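Local coordinates for putative Outer membrane protein (Helicobacter pylori, PDB 6GW5), which probably acts as a lectin-like adhesin of the bacterial surface, helping Helicobacter pylori attach to Lewis-type glycans through its extracellular domain, at residues Leu19-Ser24 / Gln352-Thr357; Thr56-Ile61 / Ser329-Arg334. All coordinates share one frame; numbering follows the deposited sequence.

Interaction 1 lies far from the centre of the adhesin domain, about 33 Å out, in the part where the helices near the two ends of the chain come together; interaction 2 lies about 10 Å from that centre, in the main helical body. The two are separate, with nearest atoms about 18 Å apart, yet their second segments sit on successive helices, 317-346 and 348-370. Interaction 1 joins two helices along their flanks, with a polar bond beside an apolar pair and only half of the touching residues buried. Interaction 2 is mostly buried and sets one tyrosine side chain against the loop leading into a helix, through proline, backbone carbonyl and aromatic neighbours.

Interaction 1: residues Leu19-Ser24 / Gln352-Thr357; sequences LNQVAS and QTEIVT
Gln21 and Val22 of helix 3-32 meet Glu354 and Ile355 of helix 348-370 in an antiparallel helix pair, part of the helical stem that gathers both ends of the adhesin domain. The first helix falls within a predicted coiled coil, and its partner packs along one flank, with Val22 and Ile355 bringing the backbones closest at 5.9 Å between their CA atoms. Earlier in the same segment, Leu19 faces a different neighbour, helix 403-415, where it touches Gln406 and Leu409, so the two sides of this helix turn serve separate partners.

Gln21 supplies the polar half of the contact. Its chain starts with CG anti to the backbone N (chi1 -168°), then bends at CG, which swings the amide across toward the second helix. There NE2 donates to Glu354 OE2 over 3.0 Å. The bond is bent, with an N-H...O angle of 138°. The acceptor lies in the plane of the Gln21 amide, whereas the donor comes in from above the Glu354 carboxylate. Glu354 reaches this point on an almost straight chain, crossing the glutamine at about a right angle. The other end of the amide, OE1, has a weak bond from Gln17 NE2 one turn back, which would help fix the rotation of the group.

Val22 follows on the buried side, and here the contact becomes apolar. Ile355, extended through both torsions, points its terminal methyl across the gap, while Leu25 and Ile29 of helix 3-32 and the loop residues Tyr397 and Tyr399 also touch this isoleucine. Its CD1 rests 3.9 Å from the Val22 carbonyl O and 4.2 Å from Val22 CG1.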
loop_
_atom_site.group_PDB
_atom_site.type_symbol
_atom_site.label_atom_id
_atom_site.label_comp_id
_atom_site.label_asym_id
_atom_site.label_seq_id
_atom_site.Cartn_x
_atom_site.Cartn_y
_atom_site.Cartn_z
ATOM N N LEU A 19 -24.750 -2.867 -26.295
ATOM C CA LEU A 19 -23.768 -3.541 -27.127
ATOM C C LEU A 19 -22.375 -3.389 -26.550
ATOM O O LEU A 19 -21.560 -4.274 -26.666
ATOM C CB LEU A 19 -23.807 -3.007 -28.544
ATOM C CG LEU A 19 -25.138 -3.212 -29.270
ATOM C CD1 LEU A 19 -25.105 -2.573 -30.655
ATOM C CD2 LEU A 19 -25.546 -4.676 -29.393
ATOM N N ASN A 20 -22.076 -2.266 -25.945
ATOM C CA ASN A 20 -20.764 -2.108 -25.350
ATOM C C ASN A 20 -20.639 -3.001 -24.174
ATOM O O ASN A 20 -19.579 -3.543 -23.921
ATOM C CB ASN A 20 -20.526 -0.671 -24.935
ATOM C CG ASN A 20 -20.086 0.196 -26.098
ATOM O OD1 ASN A 20 -20.880 0.794 -26.749
ATOM N ND2 ASN A 20 -18.815 0.210 -26.369
ATOM N N GLN A 21 -21.759 -3.130 -23.461
ATOM C CA GLN A 21 -21.872 -3.924 -22.253
ATOM C C GLN A 21 -21.652 -5.399 -22.615
ATOM O O GLN A 21 -20.903 -6.106 -21.974
ATOM C CB GLN A 21 -23.278 -3.678 -21.637
ATOM C CG GLN A 21 -23.493 -4.198 -20.238
ATOM C CD GLN A 21 -22.856 -3.349 -19.134
ATOM O OE1 GLN A 21 -22.477 -2.171 -19.329
ATOM N NE2 GLN A 21 -22.762 -3.927 -17.962
ATOM N N VAL A 22 -22.313 -5.861 -23.654
ATOM C CA VAL A 22 -22.143 -7.225 -24.016
ATOM C C VAL A 22 -20.688 -7.513 -24.362
ATOM O O VAL A 22 -20.137 -8.520 -23.910
ATOM C CB VAL A 22 -23.071 -7.580 -25.175
ATOM C CG1 VAL A 22 -22.669 -8.925 -25.794
ATOM C CG2 VAL A 22 -24.509 -7.602 -24.668
ATOM N N ALA A 23 -20.065 -6.633 -25.150
ATOM C CA ALA A 23 -18.650 -6.801 -25.524
ATOM C C ALA A 23 -17.715 -6.911 -24.306
ATOM O O ALA A 23 -16.749 -7.711 -24.299
ATOM C CB ALA A 23 -18.188 -5.654 -26.408
ATOM N N SER A 24 -18.009 -6.116 -23.293
ATOM C CA SER A 24 -17.179 -6.069 -22.116
ATOM C C SER A 24 -17.415 -7.318 -21.254
ATOM O O SER A 24 -16.478 -7.911 -20.780
ATOM C CB SER A 24 -17.456 -4.781 -21.350
ATOM O OG SER A 24 -16.626 -4.683 -20.235
ATOM N N GLN A 352 -22.831 -13.975 -16.255
ATOM C CA GLN A 352 -23.634 -14.792 -17.118
ATOM C C GLN A 352 -25.083 -14.363 -17.136
ATOM O O GLN A 352 -25.695 -14.237 -18.205
ATOM C CB GLN A 352 -23.531 -16.234 -16.712
ATOM C CG GLN A 352 -22.193 -16.838 -17.076
ATOM C CD GLN A 352 -21.963 -18.199 -16.401
ATOM O OE1 GLN A 352 -22.655 -18.542 -15.461
ATOM N NE2 GLN A 352 -20.962 -18.945 -16.856
ATOM N N THR A 353 -25.648 -14.122 -15.972
ATOM C CA THR A 353 -27.009 -13.637 -15.916
ATOM C C THR A 353 -27.157 -12.286 -16.608
ATOM O O THR A 353 -28.135 -12.036 -17.307
ATOM C CB THR A 353 -27.470 -13.536 -14.448
ATOM O OG1 THR A 353 -27.540 -14.865 -13.918
ATOM C CG2 THR A 353 -28.836 -12.808 -14.300
ATOM N N GLU A 354 -26.203 -11.411 -16.344
ATOM C CA GLU A 354 -26.260 -10.030 -16.798
ATOM C C GLU A 354 -26.091 -9.966 -18.304
ATOM O O GLU A 354 -26.695 -9.120 -18.946
ATOM C CB GLU A 354 -25.157 -9.215 -16.122
ATOM C CG GLU A 354 -25.186 -7.730 -16.452
ATOM C CD GLU A 354 -24.172 -6.958 -15.616
ATOM O OE1 GLU A 354 -24.311 -6.947 -14.362
ATOM O OE2 GLU A 354 -23.243 -6.368 -16.219
ATOM N N ILE A 355 -25.222 -10.801 -18.873
ATOM C CA ILE A 355 -25.042 -10.759 -20.318
ATOM C C ILE A 355 -26.296 -11.240 -21.014
ATOM O O ILE A 355 -26.660 -10.696 -22.053
ATOM C CB ILE A 355 -23.775 -11.537 -20.796
ATOM C CG1 ILE A 355 -23.420 -11.071 -22.184
ATOM C CG2 ILE A 355 -23.946 -13.059 -20.684
ATOM C CD1 ILE A 355 -22.119 -11.651 -22.648
ATOM N N VAL A 356 -26.977 -12.219 -20.408
ATOM C CA VAL A 356 -28.195 -12.749 -21.004
ATOM C C VAL A 356 -29.284 -11.669 -20.945
ATOM O O VAL A 356 -29.901 -11.385 -21.962
ATOM C CB VAL A 356 -28.662 -14.071 -20.356
ATOM C CG1 VAL A 356 -30.003 -14.493 -20.917
ATOM C CG2 VAL A 356 -27.675 -15.180 -20.610
ATOM N N THR A 357 -29.508 -11.083 -19.765
ATOM C CA THR A 357 -30.474 -10.000 -19.656
ATOM C C THR A 357 -30.148 -8.931 -20.684
ATOM O O THR A 357 -31.010 -8.461 -21.374
ATOM C CB THR A 357 -30.459 -9.351 -18.274
ATOM O OG1 THR A 357 -30.549 -10.366 -17.286
ATOM C CG2 THR A 357 -31.591 -8.413 -18.088
#

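Interaction 2: residues Thr56-Ile61 / Ser329-Arg334; sequences TTQSPI and SYYGNR
Tyr331 on helix 317-346 reaches across to Gln58 and Pro60, where a short loop leads into helix 60-79, and the contact lies within the helical bundle of the adhesin domain. Ser59 is the N-cap of that helix, its OG taking the bond from Phe62 N, and Pro60 occupies the first turn behind it.

The apolar part is formed by the proline and tyrosine side chains, which cross at about a right angle. Pro60 CG comes to 3.8 Å from Tyr331 CD2 and 4.0 Å from CE2, approaching the ring obliquely. With CG placed anti to its own carbonyl carbon (chi1 -67°), Tyr331 projects its ring out from the helix toward this proline. Phe48 of helix 35-54 touches Pro60 too and meets Tyr331 with the rings edge-to-face, so, with Ile272 of helix 255-283 also touching it, the aromatic group is gripped by residues of three helices besides its own.

A second aromatic neighbour comes from the same helix: the Tyr330 edge is directed at one Tyr331 face, with its CD2 over the ring centre, 3.6 Å above the plane.

The polar end concerns the phenol. Gln58 runs past it at about a right angle, its amide plane turned 57° from the ring, and its CG is 3.6 Å from Tyr331 OH. The backbone of the same residue comes nearer still: Gln58 O and Tyr331 OH are 3.0 Å apart, and this O also lies 3.6 Å from Tyr331 CZ.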
loop_
_atom_site.group_PDB
_atom_site.type_symbol
_atom_site.label_atom_id
_atom_site.label_comp_id
_atom_site.label_asym_id
_atom_site.label_seq_id
_atom_site.Cartn_x
_atom_site.Cartn_y
_atom_site.Cartn_z
ATOM N N THR A 56 13.639 -12.253 3.634
ATOM C CA THR A 56 14.203 -11.118 4.360
ATOM C C THR A 56 14.847 -10.096 3.427
ATOM O O THR A 56 15.425 -9.144 3.918
ATOM C CB THR A 56 15.306 -11.549 5.381
ATOM O OG1 THR A 56 16.444 -12.129 4.721
ATOM C CG2 THR A 56 14.767 -12.531 6.368
ATOM N N THR A 57 14.884 -10.366 2.123
ATOM C CA THR A 57 15.317 -9.412 1.098
ATOM C C THR A 57 14.246 -8.962 0.154
ATOM O O THR A 57 14.316 -7.874 -0.385
ATOM C CB THR A 57 16.408 -10.054 0.211
ATOM O OG1 THR A 57 15.897 -11.232 -0.452
ATOM C CG2 THR A 57 17.580 -10.448 1.076
ATOM N N GLN A 58 13.305 -9.855 -0.089
ATOM C CA GLN A 58 12.405 -9.759 -1.205
ATOM C C GLN A 58 10.923 -9.600 -0.729
ATOM O O GLN A 58 10.005 -9.584 -1.552
ATOM C CB GLN A 58 12.608 -11.053 -2.023
ATOM C CG GLN A 58 13.024 -10.993 -3.505
ATOM C CD GLN A 58 14.110 -9.982 -3.866
ATOM O OE1 GLN A 58 15.254 -10.143 -3.461
ATOM N NE2 GLN A 58 13.760 -8.949 -4.680
ATOM N N SER A 59 10.698 -9.465 0.579
ATOM C CA SER A 59 9.372 -9.200 1.139
ATOM C C SER A 59 9.070 -7.683 1.220
ATOM O O SER A 59 9.708 -6.964 1.952
ATOM C CB SER A 59 9.291 -9.801 2.541
ATOM O OG SER A 59 8.156 -9.335 3.253
ATOM N N PRO A 60 8.049 -7.210 0.519
ATOM C CA PRO A 60 7.694 -5.821 0.649
ATOM C C PRO A 60 7.431 -5.411 2.070
ATOM O O PRO A 60 7.866 -4.327 2.496
ATOM C CB PRO A 60 6.398 -5.691 -0.154
ATOM C CG PRO A 60 6.337 -6.862 -1.032
ATOM C CD PRO A 60 7.137 -7.942 -0.379
ATOM N N ILE A 61 6.702 -6.221 2.821
ATOM C CA ILE A 61 6.446 -5.815 4.205
ATOM C C ILE A 61 7.731 -5.881 5.082
ATOM O O ILE A 61 7.985 -4.985 5.908
ATOM C CB ILE A 61 5.269 -6.568 4.816
ATOM C CG1 ILE A 61 3.981 -6.345 3.989
ATOM C CG2 ILE A 61 5.016 -6.107 6.262
ATOM C CD1 ILE A 61 3.516 -4.899 3.841
ATOM N N SER A 329 5.643 -0.957 -7.173
ATOM C CA SER A 329 5.274 -1.081 -8.556
ATOM C C SER A 329 5.569 -2.493 -9.048
ATOM O O SER A 329 4.755 -3.073 -9.775
ATOM C CB SER A 329 5.932 -0.001 -9.408
ATOM O OG SER A 329 7.236 0.182 -8.964
ATOM N N TYR A 330 6.723 -3.031 -8.698
ATOM C CA TYR A 330 7.122 -4.312 -9.279
ATOM C C TYR A 330 6.059 -5.385 -8.986
ATOM O O TYR A 330 5.494 -6.017 -9.906
ATOM C CB TYR A 330 8.480 -4.733 -8.763
ATOM C CG TYR A 330 8.939 -6.089 -9.209
ATOM C CD1 TYR A 330 9.606 -6.263 -10.418
ATOM C CD2 TYR A 330 8.752 -7.212 -8.403
ATOM C CE1 TYR A 330 10.057 -7.517 -10.818
ATOM C CE2 TYR A 330 9.226 -8.472 -8.778
ATOM C CZ TYR A 330 9.861 -8.615 -9.993
ATOM O OH TYR A 330 10.310 -9.834 -10.354
ATOM N N TYR A 331 5.750 -5.541 -7.702
ATOM C CA TYR A 331 4.796 -6.527 -7.279
ATOM C C TYR A 331 3.362 -5.992 -7.455
ATOM O O TYR A 331 2.492 -6.723 -7.892
ATOM C CB TYR A 331 5.026 -6.916 -5.813
ATOM C CG TYR A 331 6.299 -7.655 -5.495
ATOM C CD1 TYR A 331 6.535 -8.947 -5.974
ATOM C CD2 TYR A 331 7.265 -7.092 -4.675
ATOM C CE1 TYR A 331 7.710 -9.644 -5.644
ATOM C CE2 TYR A 331 8.432 -7.768 -4.369
ATOM C CZ TYR A 331 8.660 -9.048 -4.838
ATOM O OH TYR A 331 9.837 -9.722 -4.516
ATOM N N GLY A 332 3.125 -4.746 -7.086
ATOM C CA GLY A 332 1.781 -4.238 -6.997
ATOM C C GLY A 332 1.041 -4.126 -8.301
ATOM O O GLY A 332 -0.168 -4.294 -8.345
ATOM N N ASN A 333 1.724 -3.806 -9.376
ATOM C CA ASN A 333 1.040 -3.816 -10.685
ATOM C C ASN A 333 0.611 -5.200 -11.117
ATOM O O ASN A 333 -0.382 -5.340 -11.814
ATOM C CB ASN A 333 1.893 -3.172 -11.742
ATOM C CG ASN A 333 2.014 -1.720 -11.532
ATOM O OD1 ASN A 333 1.066 -1.055 -11.203
ATOM N ND2 ASN A 333 3.182 -1.217 -11.675
ATOM N N ARG A 334 1.350 -6.224 -10.680
ATOM C CA ARG A 334 1.010 -7.608 -10.995
ATOM C C ARG A 334 -0.135 -8.022 -10.124
ATOM O O ARG A 334 -1.019 -8.657 -10.607
ATOM C CB ARG A 334 2.171 -8.538 -10.759
ATOM C CG ARG A 334 3.437 -8.160 -11.459
ATOM C CD ARG A 334 3.297 -8.104 -12.949
ATOM N NE ARG A 334 2.889 -6.790 -13.509
ATOM C CZ ARG A 334 1.986 -6.645 -14.492
ATOM N NH1 ARG A 334 1.350 -7.690 -15.009
ATOM N NH2 ARG A 334 1.717 -5.450 -14.993
#